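Local coordinates for ABC transporter periplasmic-binding protein YtfQ (Mycobacterium smegmatis, PDB 6HBM) that binds a pentofuranose sugar, here alpha-L-arabinofuranose, in the cleft between its two lobes and probably serves carbohydrate uptake by an ABC transporter, at residues Arg32-Glu37 / Cys261-Gly266; Ala122-Glu127 / Ala160-Thr165; Glu152-Ala157 / Thr184-Arg189. All coordinates share one frame; numbering follows the deposited sequence.

How the contacts relate
From the N terminus the chain enters helix 30-46 of the first lobe, which contact 1 joins to the crossover after strand 257-260, where the chain leaves the second lobe; this closes a loop of 223 residues. Contacts 2 and 3 are nested inside it. Contact 2 follows the crossover after strand 118-121 and sets the start of helix 124-138 against helix 158-171. Contact 3 lies within the second lobe, joining the loops after strands 146-152 and 177-184; its segments alternate with those of contact 2, so the two cross. C261 of contact 1 packs on E127 and R163, and A160 of contact 2 on G153 and T154. All three contacts reach the arabinofuranose.

Contact 1 of 3, residues Arg32-Glu37 / Cys261-Gly266; sequences RTANTE and CNPLLG. With ZN (zinc ion), chain H; AHR (alpha-L-arabinofuranose), chain J.
In this two-lobed periplasmic binding protein of the solute-binding protein 2 family, the first turns of helix 30-46, in the first lobe, form part of the sugar cleft; there N35 and A34 rest on P263, where the chain begins to return from the second lobe after strand 257-260. A single strong polar link joins the segments: N35 ND2 donates to P263 O at 2.9 Å, almost straight at 173°. The acceptor lies in the amide plane of N35, whereas the donor is tilted from the carbonyl plane of P263. With CG anti to the backbone N (chi1 -173°), the N35 amide extends far enough to meet that carbonyl. N35 CA adds a CA-H...O contact to P263 O at 3.3 Å. The L265 methyl CD1 lies alongside N35 ND2. The other amide end, OD1, takes a weak hydrogen bond from Q24. Beside this link, A34 CB packs against the rim of the proline ring, 3.8 Å from P263 CG; W31 also touches the proline. R32 CB points away from the loop, but the chain, bent at chi2 and chi3, brings the guanidinium back beside the sugar, with N35 OD1 in plane at its edge. R32 NH1 and NH2 form salt bridges with D105 and E28; both carboxylates are hydrogen-bonded to the arabinofuranose, so R32 probably orients two sugar-binding groups. R32 NH2 comes within 3.3 Å of the ligand's O4. One turn after T33, E37 OE2 binds a zinc ion at 1.9 Å.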
# COMPACT_ATOMS: atom_id res chain seq x y z
N ARG A 32 -5.97 0.81 -4.41
CA ARG A 32 -5.77 0.12 -5.71
C ARG A 32 -6.55 0.79 -6.86
O ARG A 32 -6.04 0.92 -7.99
CB ARG A 32 -6.23 -1.34 -5.64
CG ARG A 32 -5.13 -2.32 -5.41
CD ARG A 32 -4.38 -2.62 -6.68
NE ARG A 32 -3.05 -2.03 -6.71
CZ ARG A 32 -2.02 -2.42 -5.97
NH1 ARG A 32 -0.83 -1.83 -6.11
NH2 ARG A 32 -2.16 -3.39 -5.07
N THR A 33 -7.81 1.14 -6.59
CA THR A 33 -8.63 1.78 -7.62
C THR A 33 -8.04 3.14 -7.94
O THR A 33 -7.90 3.47 -9.11
CB THR A 33 -10.09 1.79 -7.22
OG1 THR A 33 -10.32 2.63 -6.07
CG2 THR A 33 -10.64 0.37 -6.98
N ALA A 34 -7.56 3.88 -6.90
CA ALA A 34 -6.92 5.18 -7.09
C ALA A 34 -5.64 5.02 -7.87
O ALA A 34 -5.36 5.82 -8.77
CB ALA A 34 -6.61 5.83 -5.76
N ASN A 35 -4.86 3.97 -7.54
CA ASN A 35 -3.61 3.68 -8.25
C ASN A 35 -3.92 3.34 -9.71
O ASN A 35 -3.35 3.96 -10.61
CB ASN A 35 -2.84 2.57 -7.54
CG ASN A 35 -1.46 2.31 -8.09
OD1 ASN A 35 -1.16 1.21 -8.56
ND2 ASN A 35 -0.58 3.30 -8.05
N THR A 36 -4.91 2.47 -9.96
CA THR A 36 -5.31 2.14 -11.33
C THR A 36 -5.74 3.40 -12.08
O THR A 36 -5.15 3.70 -13.12
CB THR A 36 -6.40 1.08 -11.32
OG1 THR A 36 -5.80 -0.14 -10.91
CG2 THR A 36 -7.07 0.89 -12.68
N GLU A 37 -6.72 4.15 -11.53
CA GLU A 37 -7.22 5.39 -12.16
C GLU A 37 -6.05 6.32 -12.47
O GLU A 37 -5.92 6.77 -13.62
CB GLU A 37 -8.25 6.11 -11.26
CG GLU A 37 -9.32 6.86 -12.05
CD GLU A 37 -8.85 8.03 -12.90
OE1 GLU A 37 -8.11 8.89 -12.38
OE2 GLU A 37 -9.23 8.08 -14.10
N CYS A 261 -0.35 6.87 2.39
CA CYS A 261 0.40 6.14 1.38
C CYS A 261 -0.08 6.73 0.06
O CYS A 261 -1.28 6.67 -0.21
CB CYS A 261 0.15 4.64 1.46
SG CYS A 261 1.00 3.69 0.17
N ASN A 262 0.81 7.28 -0.75
CA ASN A 262 0.40 7.96 -1.97
C ASN A 262 0.09 7.03 -3.17
O ASN A 262 1.01 6.38 -3.67
CB ASN A 262 1.41 9.00 -2.35
CG ASN A 262 0.74 10.21 -2.89
OD1 ASN A 262 -0.02 10.11 -3.87
ND2 ASN A 262 0.97 11.36 -2.27
N PRO A 263 -1.16 6.97 -3.67
CA PRO A 263 -1.47 6.09 -4.81
C PRO A 263 -1.28 6.67 -6.18
O PRO A 263 -1.40 5.93 -7.15
CB PRO A 263 -2.96 5.81 -4.62
CG PRO A 263 -3.48 7.02 -3.97
CD PRO A 263 -2.37 7.70 -3.22
N LEU A 264 -1.01 7.97 -6.29
CA LEU A 264 -0.97 8.66 -7.57
C LEU A 264 0.41 8.57 -8.30
O LEU A 264 0.99 9.59 -8.65
CB LEU A 264 -1.42 10.12 -7.36
CG LEU A 264 -2.69 10.36 -6.51
CD1 LEU A 264 -3.10 11.81 -6.57
CD2 LEU A 264 -3.85 9.49 -6.96
N LEU A 265 0.86 7.34 -8.59
CA LEU A 265 2.16 7.09 -9.23
C LEU A 265 2.18 7.47 -10.72
O LEU A 265 3.22 7.93 -11.21
CB LEU A 265 2.59 5.61 -9.06
CG LEU A 265 3.25 5.24 -7.73
CD1 LEU A 265 2.35 5.55 -6.53
CD2 LEU A 265 3.62 3.79 -7.74
N GLY A 266 1.05 7.27 -11.41
CA GLY A 266 0.87 7.57 -12.84
C GLY A 266 1.75 8.64 -13.46
O GLY A 266 2.59 8.33 -14.31
ZN ZN H . -10.55 8.24 -15.41
O5 AHR J . 0.79 -2.16 -2.47
C5 AHR J . 0.21 -1.14 -1.70
C4 AHR J . -0.99 -1.71 -1.00
O4 AHR J . -1.83 -2.39 -1.98
C3 AHR J . -1.92 -0.72 -0.33
O3 AHR J . -1.49 -0.24 0.94
C2 AHR J . -3.19 -1.55 -0.24
O2 AHR J . -4.31 -0.79 0.17
C1 AHR J . -3.21 -2.15 -1.65
O1 AHR J . -4.02 -3.35 -1.78

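Contact 2 of 3, residues Ala122-Glu127 / Ala160-Thr165; sequences ADFIEE and AIDRKT. With AHR (alpha-L-arabinofuranose), chain J.
R163 reaches from helix 158-171 past F124 and E127 to the bound sugar. Its CB leads to CG, which lies 3.6 Å from F124 O and also near F124 CB. From CG to NE the chain is fully extended (chi3 177°), carrying the guanidinium past the F124 ring, with the two planes 89° apart. R163 NE makes a weak hydrogen bond to E127 OE1, and R163 NH2 makes the stronger one at 2.7 Å to the same oxygen, met nearly along its C-O axis; with the opposite charges this is a salt bridge. E127 OE1 therefore receives two N-H groups, while the carboxylate and guanidinium planes stand 35° apart. At the NH1/NH2 edge, in the guanidinium plane, R163 NH1 donates to O3 of the arabinofuranose at 2.8 Å. R163 NH2 adds a weak bond to that hydroxyl. In this type I periplasmic binding protein fold, the contact sets the N-terminal turn of helix 124-138, entered by the chain as it leaves strand 118-121, against helix 158-171 at the cleft; E127 probably acts as a second-shell residue, limiting the rotation of a sugar-binding arginine. The opening of helix 124-138 is capped by D123, whose OD2 accepts weakly from E126 N. Away from the sugar, D162 faces the same turn: its CB packs 3.6 Å from F124 CB, and I125 CG1 lies 3.7 Å from D162 CG. OD1 of D162 forms a salt bridge with R84, and the F124 ring carries A122 O over one face, 3.8 Å above its centre.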
# COMPACT_ATOMS: atom_id res chain seq x y z
N ALA A 122 6.63 3.36 -2.01
CA ALA A 122 6.66 4.05 -0.72
C ALA A 122 7.51 3.28 0.28
O ALA A 122 7.85 2.12 -0.00
CB ALA A 122 5.24 4.17 -0.20
N ASP A 123 7.86 3.90 1.45
CA ASP A 123 8.62 3.20 2.51
C ASP A 123 7.68 2.58 3.55
O ASP A 123 7.40 3.17 4.61
CB ASP A 123 9.69 4.07 3.20
CG ASP A 123 10.58 3.27 4.14
OD1 ASP A 123 10.93 2.11 3.79
OD2 ASP A 123 10.92 3.78 5.23
N PHE A 124 7.24 1.36 3.25
CA PHE A 124 6.30 0.62 4.07
C PHE A 124 6.79 0.42 5.50
O PHE A 124 5.99 0.48 6.43
CB PHE A 124 5.98 -0.71 3.41
CG PHE A 124 5.50 -0.59 1.99
CD1 PHE A 124 4.47 0.28 1.67
CD2 PHE A 124 6.11 -1.29 0.97
CE1 PHE A 124 4.04 0.43 0.35
CE2 PHE A 124 5.67 -1.17 -0.35
CZ PHE A 124 4.63 -0.31 -0.65
N ILE A 125 8.11 0.24 5.69
CA ILE A 125 8.68 0.07 7.04
C ILE A 125 8.38 1.33 7.87
O ILE A 125 7.75 1.21 8.92
CB ILE A 125 10.21 -0.29 6.99
CG1 ILE A 125 10.47 -1.62 6.27
CG2 ILE A 125 10.79 -0.36 8.40
CD1 ILE A 125 11.12 -1.50 4.91
N GLU A 126 8.73 2.55 7.37
CA GLU A 126 8.42 3.77 8.12
C GLU A 126 6.92 3.96 8.27
O GLU A 126 6.51 4.43 9.33
CB GLU A 126 9.08 5.03 7.57
CG GLU A 126 10.15 5.60 8.49
CD GLU A 126 9.69 6.64 9.50
OE1 GLU A 126 9.68 6.34 10.71
OE2 GLU A 126 9.39 7.78 9.07
N GLU A 127 6.09 3.57 7.27
CA GLU A 127 4.63 3.69 7.43
C GLU A 127 4.17 2.90 8.68
O GLU A 127 3.46 3.45 9.53
CB GLU A 127 3.88 3.23 6.17
CG GLU A 127 4.03 4.22 5.03
CD GLU A 127 3.43 3.79 3.70
OE1 GLU A 127 2.90 2.66 3.62
OE2 GLU A 127 3.48 4.60 2.74
N ALA A 160 2.79 -5.88 3.26
CA ALA A 160 2.39 -6.68 4.42
C ALA A 160 3.58 -7.12 5.30
O ALA A 160 3.49 -7.02 6.53
CB ALA A 160 1.61 -7.90 3.98
N ILE A 161 4.69 -7.59 4.66
CA ILE A 161 5.90 -8.04 5.36
C ILE A 161 6.55 -6.83 6.02
O ILE A 161 6.72 -6.83 7.24
CB ILE A 161 6.88 -8.76 4.39
N ASP A 162 6.85 -5.78 5.23
CA ASP A 162 7.49 -4.54 5.69
C ASP A 162 6.68 -3.74 6.74
O ASP A 162 7.28 -3.20 7.67
CB ASP A 162 7.86 -3.62 4.48
CG ASP A 162 9.16 -3.97 3.71
OD1 ASP A 162 9.83 -4.96 4.09
OD2 ASP A 162 9.50 -3.25 2.73
N ARG A 163 5.35 -3.67 6.62
CA ARG A 163 4.54 -2.92 7.61
C ARG A 163 4.54 -3.58 8.97
O ARG A 163 4.65 -2.89 9.98
CB ARG A 163 3.10 -2.71 7.13
CG ARG A 163 3.04 -1.61 6.09
CD ARG A 163 1.78 -1.57 5.26
NE ARG A 163 1.81 -0.42 4.34
CZ ARG A 163 0.87 -0.13 3.45
NH1 ARG A 163 -0.21 -0.90 3.34
NH2 ARG A 163 1.00 0.93 2.66
N LYS A 164 4.41 -4.91 8.98
CA LYS A 164 4.42 -5.75 10.19
C LYS A 164 5.73 -5.49 10.97
O LYS A 164 5.68 -5.16 12.16
CB LYS A 164 4.30 -7.24 9.77
CG LYS A 164 4.22 -8.26 10.88
CD LYS A 164 4.17 -9.68 10.32
CE LYS A 164 3.73 -10.68 11.36
NZ LYS A 164 3.57 -12.04 10.77
N THR A 165 6.88 -5.58 10.24
CA THR A 165 8.25 -5.36 10.72
C THR A 165 8.44 -3.96 11.33
O THR A 165 9.04 -3.83 12.40
CB THR A 165 9.25 -5.53 9.54
OG1 THR A 165 8.95 -6.72 8.82
CG2 THR A 165 10.70 -5.57 9.99
O5 AHR J . 0.79 -2.16 -2.47
C5 AHR J . 0.21 -1.14 -1.70
C4 AHR J . -0.99 -1.71 -1.00
O4 AHR J . -1.83 -2.39 -1.98
C3 AHR J . -1.92 -0.72 -0.33
O3 AHR J . -1.49 -0.24 0.94
C2 AHR J . -3.19 -1.55 -0.24
O2 AHR J . -4.31 -0.79 0.17
C1 AHR J . -3.21 -2.15 -1.65
O1 AHR J . -4.02 -3.35 -1.78

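Contact 3 of 3, residues Glu152-Ala157 / Thr184-Arg189; sequences EGTTGA and TGDFTR. With AHR (alpha-L-arabinofuranose), chain J.
Backbone and side-chain hydrogen bonds join E152-A157 to T184-R189, the loops leaving two neighbouring parallel strands at the C-terminal edge of the sheet in this Rossmann-like lobe. E152 and T184 form the last parallel bridge, where G185 N donates to E152 O at 2.9 Å. T184 OG1, anti to its own backbone N at chi1 -169°, donates to G153 O at 2.7 Å from above the carbonyl plane. T154 OG1 makes a weak bond to D186 OD1 at 2.8 Å. The apolar part centres on the F187 ring: G153 CA lies over one face as a CH-pi contact, 3.7 Å from the ring centroid and 24° off its normal, while T154 N sits over the same face. Across the opposite face lies C2 of the arabinofuranose, with F187 CD2 3.5 Å from the sugar's O1. The ring is thus sandwiched between loop backbone and ligand, with N213, M216 and P159 also touching it. Because G153 has no side chain, the ring can lie directly on its CA and present an apolar face to the sugar.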
# COMPACT_ATOMS: atom_id res chain seq x y z
N GLU A 152 -3.32 -8.08 9.34
CA GLU A 152 -2.22 -8.16 8.36
C GLU A 152 -2.71 -8.10 6.92
O GLU A 152 -3.84 -8.47 6.63
CB GLU A 152 -1.40 -9.46 8.54
CG GLU A 152 -0.57 -9.57 9.81
CD GLU A 152 0.17 -10.89 9.90
OE1 GLU A 152 -0.05 -11.64 10.89
OE2 GLU A 152 0.97 -11.20 8.99
N GLY A 153 -1.83 -7.70 6.01
CA GLY A 153 -2.13 -7.63 4.58
C GLY A 153 -2.04 -8.98 3.92
O GLY A 153 -1.84 -9.99 4.59
N THR A 154 -2.18 -9.02 2.58
CA THR A 154 -2.08 -10.27 1.82
C THR A 154 -0.71 -10.95 2.10
O THR A 154 0.33 -10.29 2.09
CB THR A 154 -2.31 -10.00 0.29
OG1 THR A 154 -3.66 -9.58 0.07
CG2 THR A 154 -2.02 -11.23 -0.57
N THR A 155 -0.74 -12.26 2.41
CA THR A 155 0.45 -13.04 2.73
C THR A 155 1.35 -13.14 1.50
O THR A 155 0.93 -13.70 0.49
CB THR A 155 0.02 -14.43 3.25
OG1 THR A 155 -0.83 -14.26 4.39
CG2 THR A 155 1.19 -15.33 3.61
N GLY A 156 2.56 -12.57 1.58
CA GLY A 156 3.53 -12.59 0.49
C GLY A 156 3.88 -11.24 -0.12
O GLY A 156 4.98 -11.06 -0.64
N ALA A 157 2.93 -10.27 -0.09
CA ALA A 157 3.13 -8.93 -0.65
C ALA A 157 4.14 -8.12 0.18
O ALA A 157 4.11 -8.21 1.41
CB ALA A 157 1.79 -8.19 -0.67
N THR A 184 -3.91 -12.38 8.81
CA THR A 184 -4.12 -11.87 7.46
C THR A 184 -5.61 -11.67 7.11
O THR A 184 -6.45 -12.53 7.43
CB THR A 184 -3.39 -12.74 6.40
OG1 THR A 184 -3.42 -12.06 5.14
CG2 THR A 184 -4.00 -14.13 6.23
N GLY A 185 -5.89 -10.53 6.47
CA GLY A 185 -7.20 -10.13 5.97
C GLY A 185 -7.18 -9.75 4.50
O GLY A 185 -8.11 -9.08 4.05
N ASP A 186 -6.12 -10.12 3.76
CA ASP A 186 -5.98 -9.92 2.32
C ASP A 186 -6.21 -8.46 1.75
O ASP A 186 -6.41 -8.31 0.53
CB ASP A 186 -6.90 -10.92 1.58
CG ASP A 186 -6.22 -11.63 0.42
OD1 ASP A 186 -6.02 -10.99 -0.64
OD2 ASP A 186 -5.87 -12.82 0.58
N PHE A 187 -6.10 -7.40 2.60
CA PHE A 187 -6.32 -6.00 2.21
C PHE A 187 -7.72 -5.75 1.67
O PHE A 187 -7.87 -5.02 0.69
CB PHE A 187 -5.27 -5.48 1.20
CG PHE A 187 -3.84 -5.29 1.64
CD1 PHE A 187 -3.54 -4.75 2.89
CD2 PHE A 187 -2.79 -5.46 0.74
CE1 PHE A 187 -2.24 -4.48 3.25
CE2 PHE A 187 -1.48 -5.19 1.12
CZ PHE A 187 -1.21 -4.70 2.37
N THR A 188 -8.76 -6.33 2.29
CA THR A 188 -10.13 -6.13 1.84
C THR A 188 -11.00 -5.75 3.00
O THR A 188 -10.61 -5.92 4.15
CB THR A 188 -10.67 -7.38 1.15
OG1 THR A 188 -10.50 -8.50 2.00
CG2 THR A 188 -10.01 -7.64 -0.18
N ARG A 189 -12.19 -5.25 2.71
CA ARG A 189 -13.15 -4.88 3.74
C ARG A 189 -13.77 -6.19 4.25
O ARG A 189 -13.97 -6.34 5.46
CB ARG A 189 -14.24 -3.92 3.18
CG ARG A 189 -14.13 -2.45 3.61
CD ARG A 189 -15.44 -1.73 3.29
NE ARG A 189 -15.33 -0.26 3.22
CZ ARG A 189 -14.81 0.43 2.21
NH1 ARG A 189 -14.27 -0.20 1.16
NH2 ARG A 189 -14.79 1.76 2.24
O5 AHR J . 0.79 -2.16 -2.47
C5 AHR J . 0.21 -1.14 -1.70
C4 AHR J . -0.99 -1.71 -1.00
O4 AHR J . -1.83 -2.39 -1.98
C3 AHR J . -1.92 -0.72 -0.33
O3 AHR J . -1.49 -0.24 0.94
C2 AHR J . -3.19 -1.55 -0.24
O2 AHR J . -4.31 -0.79 0.17
C1 AHR J . -3.21 -2.15 -1.65
O1 AHR J . -4.02 -3.35 -1.78